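Side-chain contacts in yncA (Salmonella typhimurium, PDB 3DR6), which is a putative acetyltransferase of the GNAT family, probably moving an acetyl group from acetyl-CoA to an acceptor substrate: residues H23-L26 with A30-N33; L43-A48 with Y68-D73; V88-A93 with K97-K102; R106-A111 with H135-T140. All blocks are in the same frame, centred on the assembly; numbering follows the deposited sequence.

Interaction 1 (H23-L26 with A30-N33)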
loop_
_atom_site.group_PDB
_atom_site.type_symbol
_atom_site.label_atom_id
_atom_site.label_comp_id
_atom_site.label_asym_id
_atom_site.label_seq_id
_atom_site.Cartn_x
_atom_site.Cartn_y
_atom_site.Cartn_z
ATOM N N HIS C 23 -16.185 -8.294 13.838
ATOM C CA HIS C 23 -15.395 -8.811 14.954
ATOM C C HIS C 23 -13.914 -8.406 14.820
ATOM O O HIS C 23 -13.309 -7.900 15.779
ATOM C CB HIS C 23 -15.489 -10.330 15.083
ATOM C CG HIS C 23 -14.474 -10.891 16.028
ATOM N ND1 HIS C 23 -13.297 -11.465 15.601
ATOM C CD2 HIS C 23 -14.412 -10.869 17.379
ATOM C CE1 HIS C 23 -12.571 -11.807 16.652
ATOM N NE2 HIS C 23 -13.234 -11.468 17.742
ATOM N N ALA C 24 -13.346 -8.644 13.635
ATOM C CA ALA C 24 -11.943 -8.291 13.386
ATOM C C ALA C 24 -11.732 -6.793 13.654
ATOM O O ALA C 24 -10.777 -6.398 14.338
ATOM C CB ALA C 24 -11.554 -8.643 11.972
ATOM N N VAL C 25 -12.655 -5.981 13.146
ATOM C CA VAL C 25 -12.598 -4.512 13.279
ATOM C C VAL C 25 -12.648 -4.049 14.745
ATOM O O VAL C 25 -11.858 -3.202 15.164
ATOM C CB VAL C 25 -13.750 -3.831 12.461
ATOM C CG1 VAL C 25 -13.980 -2.375 12.900
ATOM C CG2 VAL C 25 -13.462 -3.904 10.957
ATOM N N LEU C 26 -13.585 -4.594 15.518
ATOM C CA LEU C 26 -13.796 -4.085 16.874
ATOM C C LEU C 26 -12.828 -4.661 17.897
ATOM O O LEU C 26 -12.423 -3.965 18.828
ATOM C CB LEU C 26 -15.241 -4.358 17.324
ATOM C CG LEU C 26 -16.386 -3.573 16.692
ATOM C CD1 LEU C 26 -17.688 -4.154 17.219
ATOM C CD2 LEU C 26 -16.314 -2.064 16.997
ATOM N N ALA C 30 -6.126 -7.407 13.813
ATOM C CA ALA C 30 -5.917 -8.200 12.599
ATOM C C ALA C 30 -6.326 -7.428 11.343
ATOM O O ALA C 30 -5.939 -7.788 10.229
ATOM C CB ALA C 30 -6.664 -9.549 12.687
ATOM N N ILE C 31 -7.135 -6.387 11.528
ATOM C CA ILE C 31 -7.456 -5.446 10.462
ATOM C C ILE C 31 -7.339 -4.054 11.042
ATOM O O ILE C 31 -7.831 -3.798 12.158
ATOM C CB ILE C 31 -8.878 -5.663 9.844
ATOM C CG1 ILE C 31 -9.066 -4.755 8.625
ATOM C CG2 ILE C 31 -10.010 -5.396 10.861
ATOM C CD1 ILE C 31 -10.250 -5.150 7.758
ATOM N N TRP C 32 -6.682 -3.150 10.305
ATOM C CA TRP C 32 -6.485 -1.797 10.834
ATOM C C TRP C 32 -7.541 -0.823 10.278
ATOM O O TRP C 32 -7.219 0.196 9.674
ATOM C CB TRP C 32 -5.021 -1.294 10.662
ATOM C CG TRP C 32 -3.984 -2.173 11.401
ATOM C CD1 TRP C 32 -4.246 -3.247 12.234
ATOM C CD2 TRP C 32 -2.552 -2.070 11.331
ATOM N NE1 TRP C 32 -3.063 -3.814 12.672
ATOM C CE2 TRP C 32 -2.013 -3.103 12.138
ATOM C CE3 TRP C 32 -1.670 -1.186 10.676
ATOM C CZ2 TRP C 32 -0.631 -3.284 12.305
ATOM C CZ3 TRP C 32 -0.296 -1.366 10.847
ATOM C CH2 TRP C 32 0.207 -2.407 11.652
ATOM N N ASN C 33 -8.807 -1.190 10.486
ATOM C CA ASN C 33 -9.966 -0.353 10.240
ATOM C C ASN C 33 -10.709 -0.266 11.559
ATOM O O ASN C 33 -10.610 -1.194 12.366
ATOM C CB ASN C 33 -10.901 -0.999 9.208
ATOM C CG ASN C 33 -10.627 -0.552 7.776
ATOM O OD1 ASN C 33 -10.991 -1.263 6.824
ATOM N ND2 ASN C 33 -10.021 0.623 7.606
#
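The peptide group joining Ala-24 to Val-25 carries the CG2 methyl of Ile-31 on one face, with that methyl 3.6 Å from Ala-24 C and 3.5 Å from Val-25 N. At the margin of this peptide the same methyl meets two side chains: Ala-24 CB at 3.8 Å and Val-25 CG2, also at 3.8 Å. Ile-31 reaches in with its short branch, because CG1 stands anti to the backbone N (chi1 -173°) and leaves CG2 facing the helix. Tyr-89 of strand 83-90 packs against both Ala-24 and Ile-31. Farther along, Val-25 CG1 lies 3.6 Å from the backbone oxygen of Asn-33, so the methyls of this valine divide their contacts, CG2 touching isoleucine and CG1 touching main chain. Phe-77 of the second subunit packs on Ile-31 and Asn-33. No hydrogen bond passes directly between 23-26 and 30-33, and their join is made of van der Waals contact alone. The polar tie is indirect: Lys-151 NZ bonds to the carbonyl oxygens of both Val-25 and Ile-31, so one ammonium group holds the last turn of helix 14-27 to the returning loop and gives a bond to two carbonyl oxygens of buried residues.

Interaction 2 (L43-A48 with Y68-D73)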
loop_
_atom_site.group_PDB
_atom_site.type_symbol
_atom_site.label_atom_id
_atom_site.label_comp_id
_atom_site.label_asym_id
_atom_site.label_seq_id
_atom_site.Cartn_x
_atom_site.Cartn_y
_atom_site.Cartn_z
ATOM N N LEU C 43 -21.826 -7.082 0.779
ATOM C CA LEU C 43 -22.356 -7.478 -0.527
ATOM C C LEU C 43 -21.697 -6.652 -1.627
ATOM O O LEU C 43 -21.235 -7.208 -2.621
ATOM C CB LEU C 43 -23.882 -7.330 -0.588
ATOM C CG LEU C 43 -24.705 -8.574 -0.240
ATOM C CD1 LEU C 43 -26.196 -8.235 -0.263
ATOM C CD2 LEU C 43 -24.408 -9.715 -1.201
ATOM N N ALA C 44 -21.641 -5.332 -1.414
ATOM C CA ALA C 44 -20.985 -4.404 -2.335
ATOM C C ALA C 44 -19.527 -4.815 -2.550
ATOM O O ALA C 44 -19.084 -4.967 -3.688
ATOM C CB ALA C 44 -21.074 -2.964 -1.810
ATOM N N TRP C 45 -18.810 -5.016 -1.446
ATOM C CA TRP C 45 -17.422 -5.485 -1.466
ATOM C C TRP C 45 -17.265 -6.815 -2.201
ATOM O O TRP C 45 -16.334 -6.979 -2.996
ATOM C CB TRP C 45 -16.883 -5.592 -0.030
ATOM C CG TRP C 45 -15.563 -6.335 0.127
ATOM C CD1 TRP C 45 -14.306 -5.815 -0.013
ATOM C CD2 TRP C 45 -15.389 -7.716 0.482
ATOM N NE1 TRP C 45 -13.361 -6.787 0.223
ATOM C CE2 TRP C 45 -13.993 -7.961 0.535
ATOM C CE3 TRP C 45 -16.274 -8.771 0.763
ATOM C CZ2 TRP C 45 -13.456 -9.227 0.847
ATOM C CZ3 TRP C 45 -15.736 -10.037 1.082
ATOM C CH2 TRP C 45 -14.339 -10.243 1.119
ATOM N N TYR C 46 -18.174 -7.751 -1.926
ATOM C CA TYR C 46 -18.188 -9.066 -2.565
ATOM C C TYR C 46 -18.348 -8.946 -4.084
ATOM O O TYR C 46 -17.596 -9.565 -4.844
ATOM C CB TYR C 46 -19.302 -9.945 -1.973
ATOM C CG TYR C 46 -19.589 -11.198 -2.770
ATOM C CD1 TYR C 46 -18.828 -12.362 -2.591
ATOM C CD2 TYR C 46 -20.622 -11.222 -3.710
ATOM C CE1 TYR C 46 -19.090 -13.504 -3.330
ATOM C CE2 TYR C 46 -20.888 -12.353 -4.451
ATOM C CZ TYR C 46 -20.119 -13.487 -4.264
ATOM O OH TYR C 46 -20.405 -14.609 -5.005
ATOM N N GLU C 47 -19.327 -8.148 -4.514
ATOM C CA GLU C 47 -19.567 -7.924 -5.943
ATOM C C GLU C 47 -18.363 -7.301 -6.639
ATOM O O GLU C 47 -17.963 -7.739 -7.716
ATOM C CB GLU C 47 -20.830 -7.081 -6.160
ATOM C CG GLU C 47 -22.134 -7.798 -5.752
ATOM C CD GLU C 47 -22.455 -9.026 -6.615
ATOM O OE1 GLU C 47 -22.010 -9.075 -7.788
ATOM O OE2 GLU C 47 -23.171 -9.934 -6.121
ATOM N N ALA C 48 -17.784 -6.282 -6.020
ATOM C CA ALA C 48 -16.576 -5.676 -6.542
ATOM C C ALA C 48 -15.470 -6.716 -6.762
ATOM O O ALA C 48 -14.809 -6.704 -7.810
ATOM C CB ALA C 48 -16.113 -4.549 -5.642
ATOM N N TYR C 68 -13.437 -16.727 6.556
ATOM C CA TYR C 68 -13.426 -16.356 5.158
ATOM C C TYR C 68 -12.065 -15.796 4.750
ATOM O O TYR C 68 -11.252 -15.385 5.606
ATOM C CB TYR C 68 -14.564 -15.373 4.824
ATOM C CG TYR C 68 -14.321 -13.910 5.182
ATOM C CD1 TYR C 68 -14.651 -13.411 6.451
ATOM C CD2 TYR C 68 -13.792 -13.018 4.238
ATOM C CE1 TYR C 68 -14.451 -12.082 6.772
ATOM C CE2 TYR C 68 -13.585 -11.673 4.557
ATOM C CZ TYR C 68 -13.915 -11.216 5.820
ATOM O OH TYR C 68 -13.720 -9.881 6.135
ATOM N N ALA C 69 -11.824 -15.796 3.444
ATOM C CA ALA C 69 -10.545 -15.327 2.894
ATOM C C ALA C 69 -10.770 -14.684 1.532
ATOM O O ALA C 69 -11.662 -15.087 0.768
ATOM C CB ALA C 69 -9.554 -16.474 2.786
ATOM N N SER C 70 -9.963 -13.674 1.238
ATOM C CA SER C 70 -9.994 -13.036 -0.085
ATOM C C SER C 70 -8.625 -12.422 -0.349
ATOM O O SER C 70 -7.772 -12.403 0.544
ATOM C CB SER C 70 -11.082 -11.946 -0.127
ATOM O OG SER C 70 -11.301 -11.509 -1.467
ATOM N N PHE C 71 -8.408 -11.946 -1.570
ATOM C CA PHE C 71 -7.303 -11.021 -1.796
ATOM C C PHE C 71 -7.748 -9.886 -2.687
ATOM O O PHE C 71 -8.749 -10.006 -3.446
ATOM C CB PHE C 71 -6.035 -11.726 -2.319
ATOM C CG PHE C 71 -6.187 -12.397 -3.667
ATOM C CD1 PHE C 71 -6.318 -11.632 -4.833
ATOM C CD2 PHE C 71 -6.137 -13.797 -3.767
ATOM C CE1 PHE C 71 -6.426 -12.248 -6.098
ATOM C CE2 PHE C 71 -6.239 -14.434 -5.034
ATOM C CZ PHE C 71 -6.390 -13.648 -6.196
ATOM N N GLY C 72 -7.009 -8.791 -2.581
ATOM C CA GLY C 72 -7.162 -7.655 -3.476
ATOM C C GLY C 72 -5.822 -7.117 -3.915
ATOM O O GLY C 72 -4.769 -7.611 -3.502
ATOM N N ASP C 73 -5.856 -6.106 -4.764
ATOM C CA ASP C 73 -4.626 -5.473 -5.210
ATOM C C ASP C 73 -3.911 -4.880 -4.010
ATOM O O ASP C 73 -4.545 -4.303 -3.121
ATOM C CB ASP C 73 -4.913 -4.399 -6.242
ATOM C CG ASP C 73 -5.551 -4.967 -7.494
ATOM O OD1 ASP C 73 -5.208 -6.094 -7.896
ATOM O OD2 ASP C 73 -6.420 -4.275 -8.070
#
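Two aromatic side chains make the first group of contacts. Trp-45 points its six-membered ring at Tyr-68, and the closest carbons, Trp-45 CH2 and Tyr-68 CE2, are 3.8 Å apart. The planes stand at 75° with centroids 5.9 Å apart, an oblique meeting of the two rings. Trp-45 gets there with CG anti to its own backbone N (chi1 168°), which swings the indole out from the helix and onto the strand. The second group is aliphatic: Ser-70 offers its methylene, and its CB lies 3.7 Å from Trp-45 CZ2, so the far corner of the indole is shared between a phenol ring and a serine two residues along.

Polar contacts run to other partners. Ser-70 OG also lies beside the indole, 3.9 Å from Trp-45 CZ2, while its hydrogen bonds go to Arg-49 NH1 and the carbonyl oxygen of Pro-55. Trp-45 also has a cation-pi partner in Arg-42, one turn back on its helix.

Tyr-68 and Ser-70 point to this helix, while Ala-69 and Phe-71 between and beyond them pack on helix 99-113 across the strand. Helices thus lie on both faces of a central mixed sheet, with 39-52 on one and 99-113 on the other, as in the GNAT acetyltransferase fold.

Interaction 3 (V88-A93 with K97-K102). With EDO (1,2-ethanediol), chain I.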
loop_
_atom_site.group_PDB
_atom_site.type_symbol
_atom_site.label_atom_id
_atom_site.label_comp_id
_atom_site.label_asym_id
_atom_site.label_seq_id
_atom_site.Cartn_x
_atom_site.Cartn_y
_atom_site.Cartn_z
ATOM N N VAL C 88 -7.464 -12.973 5.598
ATOM C CA VAL C 88 -8.015 -14.232 6.098
ATOM C C VAL C 88 -8.495 -13.982 7.525
ATOM O O VAL C 88 -7.693 -13.599 8.401
ATOM C CB VAL C 88 -6.941 -15.353 6.088
ATOM C CG1 VAL C 88 -7.471 -16.611 6.730
ATOM C CG2 VAL C 88 -6.472 -15.641 4.669
ATOM N N TYR C 89 -9.789 -14.172 7.763
ATOM C CA TYR C 89 -10.348 -13.930 9.094
ATOM C C TYR C 89 -11.143 -15.144 9.540
ATOM O O TYR C 89 -12.025 -15.624 8.829
ATOM C CB TYR C 89 -11.219 -12.660 9.106
ATOM C CG TYR C 89 -10.480 -11.408 8.648
ATOM C CD1 TYR C 89 -9.358 -10.948 9.342
ATOM C CD2 TYR C 89 -10.901 -10.698 7.524
ATOM C CE1 TYR C 89 -8.649 -9.801 8.911
ATOM C CE2 TYR C 89 -10.213 -9.551 7.101
ATOM C CZ TYR C 89 -9.093 -9.120 7.806
ATOM O OH TYR C 89 -8.393 -7.999 7.397
ATOM N N VAL C 90 -10.811 -15.644 10.721
ATOM C CA VAL C 90 -11.512 -16.770 11.310
ATOM C C VAL C 90 -12.476 -16.266 12.412
ATOM O O VAL C 90 -12.160 -15.344 13.170
ATOM C CB VAL C 90 -10.491 -17.819 11.828
ATOM C CG1 VAL C 90 -11.174 -18.959 12.571
ATOM C CG2 VAL C 90 -9.652 -18.361 10.634
ATOM N N HIS C 91 -13.663 -16.866 12.459
ATOM C CA HIS C 91 -14.687 -16.487 13.418
ATOM C C HIS C 91 -14.130 -16.802 14.817
ATOM O O HIS C 91 -13.496 -17.849 15.000
ATOM C CB HIS C 91 -15.931 -17.311 13.124
ATOM C CG HIS C 91 -17.108 -16.952 13.974
ATOM N ND1 HIS C 91 -17.153 -17.206 15.328
ATOM C CD2 HIS C 91 -18.288 -16.370 13.657
ATOM C CE1 HIS C 91 -18.316 -16.796 15.811
ATOM N NE2 HIS C 91 -19.026 -16.294 14.815
ATOM N N PRO C 92 -14.372 -15.926 15.823
ATOM C CA PRO C 92 -13.723 -16.191 17.110
ATOM C C PRO C 92 -14.152 -17.476 17.828
ATOM O O PRO C 92 -13.468 -17.902 18.762
ATOM C CB PRO C 92 -14.070 -14.938 17.953
ATOM C CG PRO C 92 -15.346 -14.476 17.376
ATOM C CD PRO C 92 -15.203 -14.707 15.879
ATOM N N ALA C 93 -15.256 -18.083 17.408
ATOM C CA ALA C 93 -15.707 -19.352 17.990
ATOM C C ALA C 93 -15.000 -20.551 17.368
ATOM O O ALA C 93 -15.257 -21.702 17.763
ATOM C CB ALA C 93 -17.222 -19.497 17.826
ATOM N N LYS C 97 -8.130 -24.303 15.302
ATOM C CA LYS C 97 -8.532 -25.446 14.477
ATOM C C LYS C 97 -7.810 -25.510 13.132
ATOM O O LYS C 97 -8.160 -26.344 12.281
ATOM C CB LYS C 97 -10.049 -25.459 14.258
ATOM C CG LYS C 97 -10.817 -25.815 15.523
ATOM C CD LYS C 97 -12.267 -25.436 15.416
ATOM C CE LYS C 97 -12.844 -25.183 16.813
ATOM N NZ LYS C 97 -12.826 -26.407 17.679
ATOM N N GLY C 98 -6.830 -24.622 12.937
ATOM C CA GLY C 98 -6.029 -24.617 11.714
ATOM C C GLY C 98 -6.762 -24.123 10.475
ATOM O O GLY C 98 -6.316 -24.374 9.337
ATOM N N LEU C 99 -7.884 -23.423 10.671
ATOM C CA LEU C 99 -8.681 -22.937 9.525
ATOM C C LEU C 99 -7.960 -21.848 8.750
ATOM O O LEU C 99 -8.045 -21.802 7.541
ATOM C CB LEU C 99 -10.056 -22.417 9.956
ATOM C CG LEU C 99 -11.000 -23.463 10.537
ATOM C CD1 LEU C 99 -12.182 -22.753 11.199
ATOM C CD2 LEU C 99 -11.462 -24.454 9.451
ATOM N N GLY C 100 -7.292 -20.940 9.462
ATOM C CA GLY C 100 -6.557 -19.866 8.808
ATOM C C GLY C 100 -5.588 -20.388 7.750
ATOM O O GLY C 100 -5.539 -19.874 6.614
ATOM N N ARG C 101 -4.819 -21.410 8.123
ATOM C CA ARG C 101 -3.798 -21.937 7.206
ATOM C C ARG C 101 -4.457 -22.612 6.002
ATOM O O ARG C 101 -4.007 -22.473 4.863
ATOM C CB ARG C 101 -2.877 -22.924 7.928
ATOM C CG ARG C 101 -1.633 -23.294 7.101
ATOM C CD ARG C 101 -0.815 -24.416 7.727
ATOM N NE ARG C 101 0.450 -24.599 6.996
ATOM C CZ ARG C 101 0.578 -25.179 5.804
ATOM N NH1 ARG C 101 -0.476 -25.657 5.138
ATOM N NH2 ARG C 101 1.784 -25.270 5.253
ATOM N N LYS C 102 -5.521 -23.368 6.264
ATOM C CA LYS C 102 -6.250 -24.057 5.191
ATOM C C LYS C 102 -6.883 -23.074 4.194
ATOM O O LYS C 102 -6.816 -23.290 2.977
ATOM C CB LYS C 102 -7.303 -24.993 5.780
ATOM C CG LYS C 102 -6.673 -26.219 6.494
ATOM C CD LYS C 102 -7.724 -27.120 7.129
ATOM C CE LYS C 102 -7.056 -28.346 7.740
ATOM N NZ LYS C 102 -8.000 -29.167 8.577
HETATM C C1 EDO I . -9.183 -17.469 19.309
HETATM O O1 EDO I . -8.267 -16.733 18.513
HETATM C C2 EDO I . -10.555 -17.052 18.826
HETATM O O2 EDO I . -11.293 -16.554 19.941
#
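Strand 83-90 and helix 99-113 open a beta-alpha-beta unit that strand 118-124 completes, and Val-90 and Val-88 on the strand meet Gly-100 where the helix begins. Val-90 CG2 rests against the main chain of the helix, 3.7 Å from Gly-100 N. One strand repeat earlier, Val-88 CG1 comes 3.8 Å from Gly-100 O. Both valines set CG1 anti to the backbone N, yet they touch with different methyls, CG1 for Val-88 and CG2 for Val-90. Leu-99 adds a looser apolar contact, with its CB 4.1 Å from Val-90 CG2 and the two side chains crossing at about a right angle.

Gln-95, Gly-98 and Gly-100 match the Q-x-x-G-x-G signature of GNAT enzymes, whose loop and helix start wrap the pyrophosphate of acetyl-CoA in relatives; the same role is probable here. Gly-98, the N-cap residue, has a positive phi of 72°, a conformation glycine takes readily, and its carbonyl accepts a weak bond from Lys-102 N.

The bend leaving the strand is braced locally. Ala-93 N donates to His-91 ND1 at 2.9 Å, nearly straight at 166° and in the imidazole plane, so the ring's rotation is fixed by the chain two residues on. At the exposed end, an ethanediol, probably from the crystallisation liquor, gives a hydrogen bond from O2 to Pro-92 O of 2.8 Å.

Interaction 4 (R106-A111 with H135-T140)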
loop_
_atom_site.group_PDB
_atom_site.type_symbol
_atom_site.label_atom_id
_atom_site.label_comp_id
_atom_site.label_asym_id
_atom_site.label_seq_id
_atom_site.Cartn_x
_atom_site.Cartn_y
_atom_site.Cartn_z
ATOM N N ARG C 106 -5.668 -22.531 0.139
ATOM C CA ARG C 106 -6.624 -22.482 -0.972
ATOM C C ARG C 106 -6.533 -21.139 -1.734
ATOM O O ARG C 106 -6.524 -21.113 -2.981
ATOM C CB ARG C 106 -8.043 -22.740 -0.481
ATOM C CG ARG C 106 -9.134 -22.595 -1.559
ATOM C CD ARG C 106 -8.975 -23.582 -2.742
ATOM N NE ARG C 106 -9.922 -23.253 -3.814
ATOM C CZ ARG C 106 -11.215 -23.601 -3.819
ATOM N NH1 ARG C 106 -11.746 -24.306 -2.817
ATOM N NH2 ARG C 106 -11.992 -23.242 -4.832
ATOM N N LEU C 107 -6.427 -20.042 -0.982
ATOM C CA LEU C 107 -6.288 -18.697 -1.556
ATOM C C LEU C 107 -5.095 -18.584 -2.514
ATOM O O LEU C 107 -5.200 -18.013 -3.606
ATOM C CB LEU C 107 -6.152 -17.663 -0.431
ATOM C CG LEU C 107 -6.517 -16.234 -0.786
ATOM C CD1 LEU C 107 -8.032 -16.136 -1.163
ATOM C CD2 LEU C 107 -6.131 -15.297 0.365
ATOM N N ILE C 108 -3.973 -19.152 -2.096
ATOM C CA ILE C 108 -2.738 -19.141 -2.886
ATOM C C ILE C 108 -2.950 -19.817 -4.245
ATOM O O ILE C 108 -2.470 -19.334 -5.261
ATOM C CB ILE C 108 -1.592 -19.834 -2.123
ATOM C CG1 ILE C 108 -1.109 -18.954 -0.971
ATOM C CG2 ILE C 108 -0.426 -20.182 -3.054
ATOM C CD1 ILE C 108 -0.383 -19.728 0.146
ATOM N N ASP C 109 -3.688 -20.923 -4.240
ATOM C CA ASP C 109 -4.038 -21.644 -5.453
ATOM C C ASP C 109 -4.832 -20.753 -6.388
ATOM O O ASP C 109 -4.576 -20.735 -7.592
ATOM C CB ASP C 109 -4.901 -22.860 -5.109
ATOM C CG ASP C 109 -4.133 -23.944 -4.389
ATOM O OD1 ASP C 109 -2.897 -23.998 -4.510
ATOM O OD2 ASP C 109 -4.791 -24.756 -3.698
ATOM N N GLU C 110 -5.789 -20.012 -5.820
ATOM C CA GLU C 110 -6.630 -19.101 -6.596
ATOM C C GLU C 110 -5.792 -17.970 -7.155
ATOM O O GLU C 110 -5.992 -17.570 -8.290
ATOM C CB GLU C 110 -7.815 -18.564 -5.780
ATOM C CG GLU C 110 -8.839 -19.634 -5.341
ATOM C CD GLU C 110 -9.421 -20.456 -6.489
ATOM O OE1 GLU C 110 -9.581 -19.921 -7.618
ATOM O OE2 GLU C 110 -9.717 -21.650 -6.252
ATOM N N ALA C 111 -4.829 -17.483 -6.372
ATOM C CA ALA C 111 -3.901 -16.451 -6.840
ATOM C C ALA C 111 -3.106 -16.917 -8.079
ATOM O O ALA C 111 -2.998 -16.184 -9.063
ATOM C CB ALA C 111 -2.963 -15.995 -5.695
ATOM N N HIS C 135 5.291 -18.558 7.637
ATOM C CA HIS C 135 6.552 -19.263 7.359
ATOM C C HIS C 135 6.292 -20.700 6.898
ATOM O O HIS C 135 6.987 -21.214 5.999
ATOM C CB HIS C 135 7.441 -19.316 8.605
ATOM C CG HIS C 135 8.257 -18.081 8.836
ATOM N ND1 HIS C 135 8.971 -17.447 7.838
ATOM C CD2 HIS C 135 8.507 -17.387 9.976
ATOM C CE1 HIS C 135 9.598 -16.398 8.347
ATOM N NE2 HIS C 135 9.349 -16.352 9.646
ATOM N N SER C 136 5.284 -21.334 7.502
ATOM C CA SER C 136 4.958 -22.732 7.205
ATOM C C SER C 136 4.380 -22.915 5.803
ATOM O O SER C 136 4.273 -24.060 5.319
ATOM C CB SER C 136 3.985 -23.325 8.247
ATOM O OG SER C 136 2.632 -23.011 7.962
ATOM N N LEU C 137 3.992 -21.804 5.168
ATOM C CA LEU C 137 3.524 -21.811 3.787
ATOM C C LEU C 137 4.543 -21.195 2.824
ATOM O O LEU C 137 4.237 -20.938 1.638
ATOM C CB LEU C 137 2.167 -21.097 3.673
ATOM C CG LEU C 137 0.882 -21.875 3.997
ATOM C CD1 LEU C 137 -0.277 -20.920 4.307
ATOM C CD2 LEU C 137 0.497 -22.832 2.868
ATOM N N GLY C 138 5.751 -20.955 3.321
ATOM C CA GLY C 138 6.824 -20.536 2.447
ATOM C C GLY C 138 6.976 -19.030 2.341
ATOM O O GLY C 138 7.839 -18.561 1.588
ATOM N N PHE C 139 6.173 -18.283 3.111
ATOM C CA PHE C 139 6.314 -16.808 3.160
ATOM C C PHE C 139 7.620 -16.424 3.858
ATOM O O PHE C 139 8.074 -17.128 4.777
ATOM C CB PHE C 139 5.135 -16.158 3.913
ATOM C CG PHE C 139 3.862 -16.077 3.115
ATOM C CD1 PHE C 139 3.047 -17.227 2.939
ATOM C CD2 PHE C 139 3.425 -14.851 2.583
ATOM C CE1 PHE C 139 1.849 -17.138 2.185
ATOM C CE2 PHE C 139 2.234 -14.767 1.843
ATOM C CZ PHE C 139 1.449 -15.897 1.648
ATOM N N THR C 140 8.196 -15.290 3.452
ATOM C CA THR C 140 9.336 -14.731 4.175
ATOM C C THR C 140 9.062 -13.267 4.576
ATOM O O THR C 140 8.301 -12.536 3.894
ATOM C CB THR C 140 10.621 -14.813 3.336
ATOM O OG1 THR C 140 10.402 -14.154 2.091
ATOM C CG2 THR C 140 11.001 -16.260 3.047
#
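Ile-108 sets its CD1 methyl against the edge of the Phe-139 ring, near the ring plane, 4.0 Å from Phe-139 CE1. The isoleucine holds its long branch extended (chi2 158°), carrying CD1 well clear of the helix so that it alone makes the contact. The same methyl lies 4.2 Å from Leu-137 CD2, so one end group touches two side chains from the loop. Nothing polar crosses between the segments.

The loop after helix 128-135 is built on a tight turn. It is a type I turn running from His-135 to Gly-138, and Gly-138 N bonds to His-135 O at 3.0 Å. With Phe-139 N bonded to His-134 O and Gly-138 at positive phi, this is a Schellman motif ending the helix. His-135 ND1 adds a bent bond to Phe-139 O, 3.2 Å long with an N-H...O angle of 139°.

On helix 99-113, Arg-106 grips Glu-110 side-on one turn later: its NE gives 2.9 Å to Glu-110 OE2 and its NH2 gives 3.1 Å to that same oxygen. OE2 lies in the guanidinium plane; NE is met by the anti lone pair of OE2, whereas NH2 comes from above the carboxylate plane. Arg-113 also forms a salt bridge with OE2, and this positive surrounding would favour the ionised carboxylate.

Strand 154-164 packs Leu-163 against both Ile-108 and Phe-139, and Met-119 of strand 118-124 touches both as well. Helix 99-113 further contributes Leu-104 against Leu-137 and Phe-139, so the Phe-139 ring lies between Leu-104 of that helix and Met-119, Met-161 and Leu-163 of the sheet.

Interactions 1, 2 and 4 are buried, while interaction 3 is only partly so, its far end reaching solvent. None has a hydrogen bond directly across its segments; they differ in what packs. A methyl lies on a peptide face in 1, an oblique aromatic pair fills 2, valines press on a glycine backbone in 3, and a methyl meets a ring edge in 4. Interactions 3 and 4 share helix 99-113, joined by Arg-101 NH2 to Ser-136 O. Interactions 2 and 3 use adjacent strands of the sheet, and Phe-71 links 2 to 4 through Leu-107 and Ala-111. Tyr-89 ties 3 to 1, the contact bordering the second subunit.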